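Local structure of putative uncharacterized protein (Ustilago maydis, 4GNX) at residues I17-Q22 with R103-S107; Y90-G95 with S108-V114; N51-Y57 with V68-L72; P11-Q16 with H123-A127. The protein is probably the middle subunit of replication protein A, the heterotrimer that coats single-stranded DNA, and contributes an OB-fold domain to the DNA-bound complex. All coordinates share one frame; numbering follows the deposited sequence.

Interaction 1 of 4, residues I17-Q22 with R103-S107. With nucleotides of chain G.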
# COMPACT_ATOMS: atom_id res chain seq x y z
N ILE B 17 -5.29 -4.99 -21.81
CA ILE B 17 -6.57 -5.02 -22.51
C ILE B 17 -6.40 -5.71 -23.87
O ILE B 17 -7.14 -6.64 -24.17
CB ILE B 17 -7.19 -3.63 -22.66
CG1 ILE B 17 -7.39 -3.01 -21.28
CG2 ILE B 17 -8.52 -3.73 -23.38
CD1 ILE B 17 -7.74 -1.55 -21.31
N LEU B 18 -5.40 -5.31 -24.64
CA LEU B 18 -5.16 -5.89 -25.96
C LEU B 18 -4.74 -7.36 -25.94
O LEU B 18 -4.93 -8.08 -26.94
CB LEU B 18 -4.11 -5.06 -26.72
CG LEU B 18 -4.49 -3.61 -27.08
CD1 LEU B 18 -3.30 -2.84 -27.61
CD2 LEU B 18 -5.66 -3.53 -28.05
N ASN B 19 -4.14 -7.81 -24.84
CA ASN B 19 -3.70 -9.19 -24.79
C ASN B 19 -4.67 -10.11 -24.12
O ASN B 19 -4.42 -11.30 -24.04
CB ASN B 19 -2.35 -9.31 -24.13
CG ASN B 19 -1.25 -8.81 -25.00
OD1 ASN B 19 -1.31 -8.93 -26.23
ND2 ASN B 19 -0.23 -8.24 -24.39
N ALA B 20 -5.78 -9.56 -23.63
CA ALA B 20 -6.82 -10.36 -22.99
C ALA B 20 -7.39 -11.35 -23.99
O ALA B 20 -7.53 -11.04 -25.17
CB ALA B 20 -7.90 -9.47 -22.41
N GLU B 21 -7.69 -12.55 -23.54
CA GLU B 21 -8.14 -13.60 -24.42
C GLU B 21 -9.64 -13.62 -24.37
O GLU B 21 -10.23 -13.46 -23.30
CB GLU B 21 -7.53 -14.96 -24.05
CG GLU B 21 -6.01 -15.00 -24.27
CD GLU B 21 -5.36 -16.35 -23.94
OE1 GLU B 21 -5.81 -17.40 -24.46
OE2 GLU B 21 -4.36 -16.35 -23.16
N GLN B 22 -10.24 -13.76 -25.53
CA GLN B 22 -11.65 -14.04 -25.59
C GLN B 22 -11.83 -15.44 -26.12
O GLN B 22 -11.59 -15.68 -27.30
CB GLN B 22 -12.36 -13.02 -26.45
CG GLN B 22 -13.86 -13.06 -26.23
CD GLN B 22 -14.60 -11.99 -26.99
OE1 GLN B 22 -14.04 -11.26 -27.81
NE2 GLN B 22 -15.90 -11.91 -26.74
N ARG B 103 -13.08 -5.97 -33.13
CA ARG B 103 -12.45 -4.79 -32.51
C ARG B 103 -12.75 -4.69 -31.02
O ARG B 103 -13.85 -5.02 -30.57
CB ARG B 103 -12.87 -3.49 -33.19
CG ARG B 103 -12.15 -3.17 -34.49
CD ARG B 103 -12.33 -1.69 -34.87
NE ARG B 103 -12.60 -1.51 -36.30
CZ ARG B 103 -11.88 -0.75 -37.12
NH1 ARG B 103 -10.82 -0.07 -36.68
NH2 ARG B 103 -12.22 -0.66 -38.40
N ARG B 104 -11.77 -4.22 -30.27
CA ARG B 104 -11.92 -4.06 -28.84
C ARG B 104 -11.95 -2.60 -28.50
O ARG B 104 -11.12 -1.81 -28.98
CB ARG B 104 -10.73 -4.67 -28.13
CG ARG B 104 -10.72 -6.17 -28.13
CD ARG B 104 -9.46 -6.70 -27.49
NE ARG B 104 -9.44 -8.14 -27.65
CZ ARG B 104 -8.70 -8.95 -26.91
NH1 ARG B 104 -7.92 -8.45 -25.96
NH2 ARG B 104 -8.75 -10.25 -27.10
N SER B 105 -12.87 -2.24 -27.64
CA SER B 105 -12.92 -0.88 -27.15
C SER B 105 -13.54 -0.86 -25.78
O SER B 105 -14.24 -1.78 -25.39
CB SER B 105 -13.73 0.01 -28.09
OG SER B 105 -14.95 -0.63 -28.38
N ILE B 106 -13.27 0.21 -25.05
CA ILE B 106 -13.85 0.39 -23.76
C ILE B 106 -15.18 1.09 -23.89
O ILE B 106 -15.28 2.13 -24.52
CB ILE B 106 -12.93 1.25 -22.88
CG1 ILE B 106 -11.55 0.58 -22.72
CG2 ILE B 106 -13.59 1.51 -21.54
CD1 ILE B 106 -11.61 -0.93 -22.49
N SER B 107 -16.20 0.51 -23.29
CA SER B 107 -17.46 1.22 -23.11
C SER B 107 -17.42 1.87 -21.73
O SER B 107 -17.31 1.18 -20.72
CB SER B 107 -18.64 0.28 -23.21
OG SER B 107 -19.71 0.82 -22.49
P DT G 21 -23.27 4.66 -15.15
OP1 DT G 21 -22.80 5.84 -14.38
OP2 DT G 21 -24.73 4.42 -15.30
O5' DT G 21 -22.64 4.77 -16.61
C5' DT G 21 -23.29 5.51 -17.65
C4' DT G 21 -23.45 4.66 -18.89
O4' DT G 21 -22.22 3.93 -19.16
C3' DT G 21 -24.58 3.63 -18.84
O3' DT G 21 -25.47 3.77 -19.96
C2' DT G 21 -23.86 2.28 -18.74
C1' DT G 21 -22.46 2.54 -19.29
N1 DT G 21 -21.36 1.83 -18.60
C2 DT G 21 -20.80 0.72 -19.21
O2 DT G 21 -21.17 0.29 -20.29
N3 DT G 21 -19.78 0.14 -18.49
C4 DT G 21 -19.28 0.54 -17.26
O4 DT G 21 -18.36 -0.09 -16.74
C5 DT G 21 -19.92 1.70 -16.69
C7 DT G 21 -19.45 2.21 -15.36
C6 DT G 21 -20.91 2.28 -17.38
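Arg104 sets CG anti to its carbonyl carbon (chi1 -73°) and then runs straight from CG to NE, which carries its guanidinium off the strand to the end of helix 14-19, where Ile17, Leu18 and Ala20 present their carbonyls. Arg104 NH1 sits 2.7 Å from Ile17 O in a weak, bent hydrogen bond, and makes a second weak one to Ala20 O. NH2 is also paired with Ala20 O, but the modelled length is too short to be trusted in detail. Both oxygens lie at the edge of the guanidinium, near its plane, whereas Leu18 O comes in obliquely, 3.2 Å from Arg104 NH1, at a poor angle for a bond. Ala20 is where the chain leaves the helical conformation, and it adds a methyl to the cluster, with CB 3.7 Å from Arg104 NH1. The guanidinium thus sits at the C-terminal end of helix 14-19, where its positive charge probably suits the carbonyls of the last turn. In OB-fold terms this ties the short N-terminal helix to strand 103-108 of the barrel. Apart from the polar end, Ile17 and Ile106 cross at about a right angle, their CD1 atoms 4.1 Å apart, and both side chains reach Leu39 and Phe41 of strand 38-50 in the barrel interior. At the far end of the strand, Ser107 turns its OG anti to the backbone N (chi1 155°) and gives a hydrogen bond of 2.7 Å to O2 of the thymine of DT21 of chain G.

Interaction 2 of 4, residues Y90-G95 with S108-V114. With nucleotides of chain G.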
# COMPACT_ATOMS: atom_id res chain seq x y z
N TYR B 90 -4.14 13.95 -19.84
CA TYR B 90 -4.32 12.70 -19.12
C TYR B 90 -5.72 12.56 -18.51
O TYR B 90 -6.33 13.54 -18.06
CB TYR B 90 -3.25 12.50 -18.07
CG TYR B 90 -2.01 11.83 -18.61
CD1 TYR B 90 -0.90 12.57 -18.97
CD2 TYR B 90 -1.95 10.43 -18.76
CE1 TYR B 90 0.23 11.95 -19.46
CE2 TYR B 90 -0.81 9.80 -19.25
CZ TYR B 90 0.27 10.57 -19.61
OH TYR B 90 1.41 9.99 -20.11
N VAL B 91 -6.23 11.33 -18.53
CA VAL B 91 -7.54 11.05 -17.97
C VAL B 91 -7.59 9.69 -17.29
O VAL B 91 -6.87 8.75 -17.69
CB VAL B 91 -8.63 11.03 -19.04
CG1 VAL B 91 -8.70 12.36 -19.76
CG2 VAL B 91 -8.36 9.89 -20.00
N ARG B 92 -8.45 9.61 -16.27
CA ARG B 92 -8.76 8.35 -15.58
C ARG B 92 -9.98 7.79 -16.30
O ARG B 92 -10.99 8.48 -16.48
CB ARG B 92 -9.00 8.63 -14.07
CG ARG B 92 -9.12 7.47 -13.06
CD ARG B 92 -8.69 6.13 -13.59
NE ARG B 92 -7.92 5.21 -12.71
CZ ARG B 92 -6.87 5.53 -11.96
NH1 ARG B 92 -6.50 6.79 -11.86
NH2 ARG B 92 -6.21 4.58 -11.29
N VAL B 93 -9.89 6.54 -16.74
CA VAL B 93 -11.00 5.92 -17.45
C VAL B 93 -11.57 4.79 -16.62
O VAL B 93 -10.83 3.94 -16.14
CB VAL B 93 -10.55 5.37 -18.82
CG1 VAL B 93 -11.67 4.58 -19.50
CG2 VAL B 93 -10.07 6.52 -19.72
N LEU B 94 -12.88 4.79 -16.44
CA LEU B 94 -13.57 3.66 -15.84
C LEU B 94 -14.52 3.08 -16.89
O LEU B 94 -15.26 3.84 -17.54
CB LEU B 94 -14.32 4.12 -14.60
CG LEU B 94 -14.71 3.00 -13.65
CD1 LEU B 94 -14.60 3.43 -12.20
CD2 LEU B 94 -16.12 2.55 -13.95
N GLY B 95 -14.54 1.76 -17.09
CA GLY B 95 -15.35 1.22 -18.20
C GLY B 95 -15.49 -0.28 -18.24
O GLY B 95 -15.01 -0.95 -17.36
N SER B 108 -17.50 3.19 -21.70
CA SER B 108 -17.24 3.96 -20.48
C SER B 108 -18.41 4.79 -20.01
O SER B 108 -19.20 5.25 -20.82
CB SER B 108 -16.05 4.90 -20.69
OG SER B 108 -15.91 5.82 -19.62
N GLY B 109 -18.50 4.99 -18.71
CA GLY B 109 -19.46 5.93 -18.15
C GLY B 109 -18.71 7.12 -17.60
O GLY B 109 -19.11 8.26 -17.78
N HIS B 110 -17.60 6.84 -16.94
CA HIS B 110 -16.90 7.90 -16.26
C HIS B 110 -15.53 8.13 -16.82
O HIS B 110 -14.78 7.18 -17.12
CB HIS B 110 -16.87 7.63 -14.77
CG HIS B 110 -18.19 7.15 -14.20
ND1 HIS B 110 -19.12 8.00 -13.70
CD2 HIS B 110 -18.72 5.86 -14.06
CE1 HIS B 110 -20.18 7.29 -13.26
NE2 HIS B 110 -19.93 5.98 -13.48
N MET B 111 -15.19 9.40 -16.97
CA MET B 111 -13.91 9.76 -17.54
C MET B 111 -13.51 11.12 -17.02
O MET B 111 -14.14 12.11 -17.34
CB MET B 111 -14.02 9.80 -19.05
CG MET B 111 -12.88 9.10 -19.75
SD MET B 111 -12.94 9.37 -21.53
CE MET B 111 -11.29 8.82 -21.97
N ARG B 112 -12.45 11.16 -16.23
CA ARG B 112 -12.07 12.39 -15.56
C ARG B 112 -10.61 12.84 -15.79
O ARG B 112 -9.67 12.02 -15.76
CB ARG B 112 -12.36 12.22 -14.08
CG ARG B 112 -11.41 12.96 -13.17
CD ARG B 112 -11.38 12.31 -11.81
NE ARG B 112 -10.40 11.24 -11.74
CZ ARG B 112 -10.11 10.60 -10.62
NH1 ARG B 112 -10.72 10.94 -9.50
NH2 ARG B 112 -9.21 9.64 -10.61
N PRO B 113 -10.41 14.13 -16.05
CA PRO B 113 -9.08 14.71 -16.08
C PRO B 113 -8.30 14.34 -14.84
O PRO B 113 -8.68 14.72 -13.74
CB PRO B 113 -9.36 16.20 -16.04
CG PRO B 113 -10.66 16.34 -16.73
CD PRO B 113 -11.39 15.03 -16.66
N VAL B 114 -7.22 13.61 -15.05
CA VAL B 114 -6.26 13.28 -14.00
C VAL B 114 -5.90 14.43 -13.03
O VAL B 114 -5.68 15.59 -13.44
CB VAL B 114 -5.01 12.66 -14.62
CG1 VAL B 114 -3.84 12.66 -13.64
CG2 VAL B 114 -5.32 11.24 -15.06
P DT G 21 -23.27 4.66 -15.15
OP1 DT G 21 -22.80 5.84 -14.38
OP2 DT G 21 -24.73 4.42 -15.30
O5' DT G 21 -22.64 4.77 -16.61
C5' DT G 21 -23.29 5.51 -17.65
C4' DT G 21 -23.45 4.66 -18.89
O4' DT G 21 -22.22 3.93 -19.16
C3' DT G 21 -24.58 3.63 -18.84
O3' DT G 21 -25.47 3.77 -19.96
C2' DT G 21 -23.86 2.28 -18.74
C1' DT G 21 -22.46 2.54 -19.29
N1 DT G 21 -21.36 1.83 -18.60
C2 DT G 21 -20.80 0.72 -19.21
O2 DT G 21 -21.17 0.29 -20.29
N3 DT G 21 -19.78 0.14 -18.49
C4 DT G 21 -19.28 0.54 -17.26
O4 DT G 21 -18.36 -0.09 -16.74
C5 DT G 21 -19.92 1.70 -16.69
C7 DT G 21 -19.45 2.21 -15.36
C6 DT G 21 -20.91 2.28 -17.38
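The guanidinium planes of Arg92 and Arg112 stand 78° apart although the two side chains run side by side. NH2 of Arg112 approaches CG of Arg92 obliquely at 3.3 Å, and Arg92 NH1 is 4.1 Å from Arg112 NH2. The two guanidinium groups converge on Glu119, whose OE2 forms a salt bridge with each; bends at chi2 and chi3 of Arg92 help bring its end there. The ring of His110 is stacked on His393 of a neighbouring subunit, and its NE2 lies 3.0 Å from OP1 of DT21 of chain G, though the ring is poorly ordered. Next to it, Leu94 CD2 meets the thymine methyl C7 of the same nucleotide at 3.6 Å. On the other face of the sheet the extended end of Met111 places CE 3.4 Å from Val93 CG2, with Val91 CG2 close by. The backbones pair antiparallel: Arg92 and Arg112 exchange N-H and C=O, and Arg92 N reaches Arg112 O at 2.7 Å. Near the corner at Gly109, Ser108 OG bonds Leu94 O at 2.9 Å. Strand 90-95 is bordered on its other side by strand 38-50; the Met111 face looks inward to Tyr57, Val59 and Val68, while the arginine face is covered by helix 117-135 and by a neighbouring subunit.

Interaction 3 of 4, residues N51-Y57 with V68-L72. With nucleotides of chain G.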
# COMPACT_ATOMS: atom_id res chain seq x y z
N ASN B 51 -20.55 11.99 -31.82
CA ASN B 51 -21.73 11.49 -32.53
C ASN B 51 -23.02 11.97 -31.88
O ASN B 51 -22.98 12.66 -30.85
CB ASN B 51 -21.70 9.96 -32.55
CG ASN B 51 -20.44 9.42 -33.18
OD1 ASN B 51 -20.37 9.23 -34.41
ND2 ASN B 51 -19.42 9.15 -32.36
N ALA B 52 -24.15 11.61 -32.47
CA ALA B 52 -25.44 11.86 -31.83
C ALA B 52 -25.58 11.00 -30.58
O ALA B 52 -26.04 11.46 -29.54
CB ALA B 52 -26.58 11.59 -32.79
N THR B 53 -25.14 9.75 -30.67
CA THR B 53 -25.34 8.78 -29.60
C THR B 53 -24.21 8.74 -28.57
O THR B 53 -24.47 8.51 -27.39
CB THR B 53 -25.52 7.36 -30.16
OG1 THR B 53 -24.37 7.00 -30.94
CG2 THR B 53 -26.78 7.28 -31.01
N ASN B 54 -22.98 8.98 -29.02
CA ASN B 54 -21.79 8.79 -28.18
C ASN B 54 -20.66 9.76 -28.47
O ASN B 54 -20.66 10.42 -29.51
CB ASN B 54 -21.25 7.36 -28.35
CG ASN B 54 -20.83 7.06 -29.78
OD1 ASN B 54 -19.66 7.18 -30.13
ND2 ASN B 54 -21.80 6.67 -30.62
N VAL B 55 -19.70 9.85 -27.55
CA VAL B 55 -18.43 10.53 -27.80
C VAL B 55 -17.33 9.48 -27.84
O VAL B 55 -17.13 8.72 -26.87
CB VAL B 55 -18.07 11.54 -26.68
CG1 VAL B 55 -16.70 12.16 -26.96
CG2 VAL B 55 -19.12 12.62 -26.56
N ALA B 56 -16.61 9.45 -28.96
CA ALA B 56 -15.49 8.52 -29.10
C ALA B 56 -14.15 9.23 -28.93
O ALA B 56 -13.88 10.22 -29.61
CB ALA B 56 -15.56 7.78 -30.43
N TYR B 57 -13.32 8.71 -28.02
CA TYR B 57 -11.97 9.21 -27.76
C TYR B 57 -10.97 8.18 -28.22
O TYR B 57 -11.17 6.98 -28.01
CB TYR B 57 -11.74 9.43 -26.26
CG TYR B 57 -12.75 10.34 -25.64
CD1 TYR B 57 -13.90 9.81 -25.04
CD2 TYR B 57 -12.58 11.73 -25.64
CE1 TYR B 57 -14.86 10.64 -24.46
CE2 TYR B 57 -13.53 12.58 -25.06
CZ TYR B 57 -14.67 12.03 -24.47
OH TYR B 57 -15.63 12.82 -23.88
N VAL B 68 -12.22 4.52 -26.52
CA VAL B 68 -13.22 4.51 -25.46
C VAL B 68 -14.41 5.40 -25.83
O VAL B 68 -14.25 6.60 -26.08
CB VAL B 68 -12.62 4.79 -24.06
CG1 VAL B 68 -11.22 5.39 -24.15
CG2 VAL B 68 -13.58 5.62 -23.20
N ARG B 69 -15.59 4.81 -25.92
CA ARG B 69 -16.75 5.60 -26.21
C ARG B 69 -17.64 5.67 -24.99
O ARG B 69 -17.88 4.66 -24.32
CB ARG B 69 -17.50 5.11 -27.44
CG ARG B 69 -17.76 3.63 -27.51
CD ARG B 69 -18.45 3.28 -28.83
NE ARG B 69 -17.66 3.66 -30.00
CZ ARG B 69 -16.59 2.99 -30.43
NH1 ARG B 69 -16.17 1.90 -29.80
NH2 ARG B 69 -15.93 3.42 -31.50
N GLN B 70 -18.07 6.90 -24.70
CA GLN B 70 -18.95 7.15 -23.58
C GLN B 70 -20.26 7.69 -24.10
O GLN B 70 -20.29 8.39 -25.11
CB GLN B 70 -18.31 8.05 -22.52
CG GLN B 70 -18.36 9.54 -22.79
CD GLN B 70 -17.88 10.35 -21.60
OE1 GLN B 70 -17.43 11.50 -21.75
NE2 GLN B 70 -17.96 9.76 -20.40
N TRP B 71 -21.33 7.37 -23.40
CA TRP B 71 -22.67 7.53 -23.95
C TRP B 71 -23.38 8.75 -23.45
O TRP B 71 -23.24 9.14 -22.29
CB TRP B 71 -23.47 6.25 -23.75
CG TRP B 71 -22.74 5.08 -24.40
CD1 TRP B 71 -21.72 4.29 -23.85
CD2 TRP B 71 -22.90 4.60 -25.77
NE1 TRP B 71 -21.28 3.36 -24.76
CE2 TRP B 71 -21.94 3.49 -25.93
CE3 TRP B 71 -23.71 4.95 -26.85
CZ2 TRP B 71 -21.83 2.78 -27.12
CZ3 TRP B 71 -23.59 4.23 -28.04
CH2 TRP B 71 -22.67 3.17 -28.17
N LEU B 72 -24.11 9.39 -24.35
CA LEU B 72 -24.82 10.61 -24.04
C LEU B 72 -26.27 10.25 -23.83
O LEU B 72 -26.77 9.32 -24.46
CB LEU B 72 -24.71 11.58 -25.20
CG LEU B 72 -23.30 11.74 -25.76
CD1 LEU B 72 -23.36 12.30 -27.18
CD2 LEU B 72 -22.46 12.60 -24.84
P DT G 23 -27.50 3.12 -25.40
OP1 DT G 23 -26.09 3.43 -25.03
OP2 DT G 23 -28.55 4.16 -25.25
O5' DT G 23 -27.52 2.63 -26.91
C5' DT G 23 -26.32 2.64 -27.72
C4' DT G 23 -26.25 1.39 -28.57
O4' DT G 23 -25.97 0.26 -27.73
C3' DT G 23 -27.54 1.06 -29.32
O3' DT G 23 -27.45 1.54 -30.66
C2' DT G 23 -27.60 -0.46 -29.30
C1' DT G 23 -26.71 -0.89 -28.14
N1 DT G 23 -27.42 -1.42 -26.96
C2 DT G 23 -26.67 -1.89 -25.90
O2 DT G 23 -25.45 -1.91 -25.90
N3 DT G 23 -27.41 -2.36 -24.84
C4 DT G 23 -28.79 -2.40 -24.74
O4 DT G 23 -29.31 -2.85 -23.72
C5 DT G 23 -29.51 -1.88 -25.88
C7 DT G 23 -31.00 -1.88 -25.86
C6 DT G 23 -28.79 -1.42 -26.92
P DT G 24 -28.28 2.81 -31.19
OP1 DT G 24 -28.10 3.92 -30.23
OP2 DT G 24 -29.65 2.33 -31.52
O5' DT G 24 -27.59 3.26 -32.56
C5' DT G 24 -26.70 2.39 -33.28
C4' DT G 24 -25.26 2.78 -33.02
O4' DT G 24 -24.91 2.45 -31.65
C3' DT G 24 -24.23 2.04 -33.87
O3' DT G 24 -24.01 2.67 -35.14
C2' DT G 24 -23.00 2.02 -32.98
C1' DT G 24 -23.60 1.89 -31.59
N1 DT G 24 -23.71 0.50 -31.09
C2 DT G 24 -22.79 0.08 -30.15
O2 DT G 24 -21.90 0.80 -29.73
N3 DT G 24 -22.95 -1.22 -29.73
C4 DT G 24 -23.91 -2.12 -30.15
O4 DT G 24 -23.93 -3.25 -29.68
C5 DT G 24 -24.84 -1.61 -31.14
C7 DT G 24 -25.92 -2.52 -31.65
C6 DT G 24 -24.70 -0.35 -31.55
P DT G 25 -23.22 4.05 -35.40
OP1 DT G 25 -23.68 5.05 -34.40
OP2 DT G 25 -23.36 4.36 -36.85
O5' DT G 25 -21.68 3.77 -35.10
C5' DT G 25 -20.78 3.28 -36.11
C4' DT G 25 -19.60 2.61 -35.43
O4' DT G 25 -20.10 1.81 -34.34
C3' DT G 25 -18.80 1.65 -36.30
O3' DT G 25 -17.67 2.32 -36.88
C2' DT G 25 -18.34 0.58 -35.32
C1' DT G 25 -19.12 0.83 -34.03
N1 DT G 25 -19.81 -0.34 -33.45
C2 DT G 25 -19.91 -0.43 -32.08
O2 DT G 25 -19.47 0.42 -31.32
N3 DT G 25 -20.54 -1.56 -31.62
C4 DT G 25 -21.08 -2.59 -32.38
O4 DT G 25 -21.62 -3.54 -31.82
C5 DT G 25 -20.94 -2.43 -33.81
C7 DT G 25 -21.49 -3.49 -34.71
C6 DT G 25 -20.32 -1.33 -34.27
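Trp71 lies between Asn54 and the DNA, and its side chain can be walked outward from the strand. CB, the root, is near OP1 of DT23 of chain G; that oxygen then rides 3.2 Å above one face of the indole, displaced toward the rim, closest to CD2 and CE3. The opposite face takes CB of Asn54, a CH-pi contact 4.0 Å from the centroid of the six-membered ring and 22° off its normal. Further out, CZ3 meets the sugar carbon C5' of DT23, and CH2 at the tip points to O2 of DT24 of chain G, which sits near the ring plane at the edge. The Asn54 amide is fixed by its own segment: ND2 gives a 2.6 Å hydrogen bond to Thr53 OG1. Arg69, on the same face of the hairpin, has O2 of DT25 of chain G over one face of its guanidinium, while Asn54 OD1 comes to the edge at 4.1 Å from Arg69 NE.

On the other face Tyr57 OH donates to Gln70 OE1 at 3.1 Å, ring and amide planes 69° apart; at the end of the strand Leu72 CD2 packs against Val55 CG2. Strands 54-60 and 65-71 form a beta hairpin of the OB-fold barrel, and the antiparallel pairing of Val55 with Gln70 and Tyr57 with Val68 sets the register that puts Asn54, Arg69 and Trp71 on the DNA side. Trp71 meets phosphate oxygen, sugar carbon and base oxygen through ring carbons, so these contacts probably rest on shape and dispersion rather than on hydrogen bonds.

Interaction 4 of 4, residues P11-Q16 with H123-A127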
# COMPACT_ATOMS: atom_id res chain seq x y z
N PRO B 11 -7.23 -2.65 -12.26
CA PRO B 11 -6.37 -1.68 -12.90
C PRO B 11 -5.52 -2.40 -13.99
O PRO B 11 -4.94 -3.46 -13.74
CB PRO B 11 -5.52 -1.17 -11.74
CG PRO B 11 -5.37 -2.38 -10.84
CD PRO B 11 -6.67 -3.12 -10.97
N VAL B 12 -5.47 -1.83 -15.18
CA VAL B 12 -4.88 -2.50 -16.32
C VAL B 12 -4.24 -1.50 -17.22
O VAL B 12 -4.59 -0.32 -17.19
CB VAL B 12 -5.92 -3.26 -17.18
CG1 VAL B 12 -6.48 -4.50 -16.45
CG2 VAL B 12 -7.03 -2.32 -17.63
N THR B 13 -3.30 -1.98 -18.03
CA THR B 13 -2.71 -1.17 -19.10
C THR B 13 -3.41 -1.51 -20.38
O THR B 13 -3.98 -2.59 -20.54
CB THR B 13 -1.24 -1.52 -19.33
OG1 THR B 13 -1.16 -2.88 -19.82
CG2 THR B 13 -0.40 -1.30 -18.04
N ILE B 14 -3.36 -0.59 -21.33
CA ILE B 14 -4.01 -0.84 -22.58
C ILE B 14 -3.46 -2.12 -23.19
O ILE B 14 -4.23 -2.89 -23.79
CB ILE B 14 -3.89 0.37 -23.51
CG1 ILE B 14 -4.71 1.54 -22.90
CG2 ILE B 14 -4.34 0.00 -24.93
CD1 ILE B 14 -4.53 2.88 -23.59
N ARG B 15 -2.16 -2.37 -23.00
CA ARG B 15 -1.56 -3.61 -23.52
C ARG B 15 -2.23 -4.88 -23.02
O ARG B 15 -2.48 -5.82 -23.81
CB ARG B 15 -0.10 -3.70 -23.17
CG ARG B 15 0.66 -4.73 -23.99
CD ARG B 15 1.23 -4.02 -25.21
NE ARG B 15 0.53 -4.35 -26.45
CZ ARG B 15 0.53 -3.60 -27.55
NH1 ARG B 15 1.16 -2.43 -27.59
NH2 ARG B 15 -0.13 -4.03 -28.61
N GLN B 16 -2.50 -4.91 -21.70
CA GLN B 16 -3.22 -6.03 -21.10
C GLN B 16 -4.61 -6.13 -21.67
O GLN B 16 -5.06 -7.23 -22.03
CB GLN B 16 -3.31 -5.92 -19.60
CG GLN B 16 -2.03 -6.24 -18.84
CD GLN B 16 -2.15 -5.82 -17.38
OE1 GLN B 16 -2.47 -4.65 -17.07
NE2 GLN B 16 -1.92 -6.77 -16.48
N HIS B 123 -0.85 4.71 -11.08
CA HIS B 123 -1.57 3.73 -11.88
C HIS B 123 -0.77 2.60 -12.51
O HIS B 123 -1.26 1.46 -12.59
CB HIS B 123 -2.42 4.39 -12.94
CG HIS B 123 -3.08 3.39 -13.79
ND1 HIS B 123 -3.94 2.48 -13.27
CD2 HIS B 123 -2.92 3.08 -15.13
CE1 HIS B 123 -4.35 1.65 -14.26
NE2 HIS B 123 -3.74 2.02 -15.39
N ARG B 124 0.44 2.89 -13.02
CA ARG B 124 1.25 1.83 -13.60
C ARG B 124 1.57 0.79 -12.54
O ARG B 124 1.53 -0.43 -12.79
CB ARG B 124 2.53 2.38 -14.16
CG ARG B 124 2.35 3.10 -15.48
CD ARG B 124 3.66 3.23 -16.21
NE ARG B 124 3.41 3.43 -17.63
CZ ARG B 124 4.28 3.19 -18.61
NH1 ARG B 124 5.49 2.73 -18.34
NH2 ARG B 124 3.92 3.42 -19.87
N LEU B 125 1.86 1.27 -11.33
CA LEU B 125 2.23 0.40 -10.23
C LEU B 125 1.06 -0.43 -9.78
O LEU B 125 1.21 -1.57 -9.33
CB LEU B 125 2.80 1.21 -9.06
CG LEU B 125 4.09 1.98 -9.38
CD1 LEU B 125 4.55 2.80 -8.19
CD2 LEU B 125 5.21 1.05 -9.83
N GLU B 126 -0.13 0.13 -9.91
CA GLU B 126 -1.30 -0.56 -9.42
C GLU B 126 -1.56 -1.74 -10.33
O GLU B 126 -1.91 -2.82 -9.86
CB GLU B 126 -2.48 0.40 -9.37
CG GLU B 126 -3.45 0.08 -8.25
CD GLU B 126 -4.71 0.95 -8.25
OE1 GLU B 126 -5.47 0.81 -7.25
OE2 GLU B 126 -4.92 1.74 -9.23
N ALA B 127 -1.35 -1.54 -11.63
CA ALA B 127 -1.46 -2.61 -12.64
C ALA B 127 -0.44 -3.69 -12.42
O ALA B 127 -0.75 -4.87 -12.51
CB ALA B 127 -1.32 -2.06 -14.04
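Pro11 to Thr13 are extended before the chain turns into helix 14-19, and Pro11 comes closest to helix 117-135, its CA 5.0 Å from that of Ala127. Its ring lies against the helix backbone, with CG 3.6 Å from Glu126 O and CB near both Glu126 OE2 and His123 CE1. His123, with CG anti to its backbone N (chi1 176°), turns its ring edge to the backbone of Val12: NE2 donates to Val12 O at 3.1 Å. The oxygen is almost in the ring plane, but the donor stands 48° out of the carbonyl plane. Ala127 CB lies 4.2 Å from Thr13 CG2 and 4.1 Å from Gln16 OE1. Thr13 and Gln16 close a capping box at the start of helix 14-19: Thr13 N reaches Gln16 OE1 at 3.0 Å and Gln16 N reaches Thr13 OG1 at 3.1 Å. Thr13 OG1 is also bonded to Leu109 O of a neighbouring subunit. Helix 117-135 touches both other subunits, through Leu125 and Glu126 among others, consistent with the C-terminal helix that follows the OB fold and contributes to the three-helix bundle of the trimerisation core of replication protein A.

From the N terminus, the first segment met, 11-16, waits longest for its partner: interaction 4 closes the widest loop, bringing helix 117-135 back to the start of the domain. Segment 17-22, directly after it, opens interaction 1, which lies within that loop and ends on strand 103-108. Inside interaction 1, the hairpin of interaction 3 opens and closes before strand 90-95 begins interaction 2. That last contact crosses interaction 1, because 103-107 falls between its two segments, yet it too stays within interaction 4. Strands of interactions 1, 2 and 3 meet in one curled sheet, while interactions 1 and 4 share helix 14-19 and Arg92 brings interaction 2 up to His123.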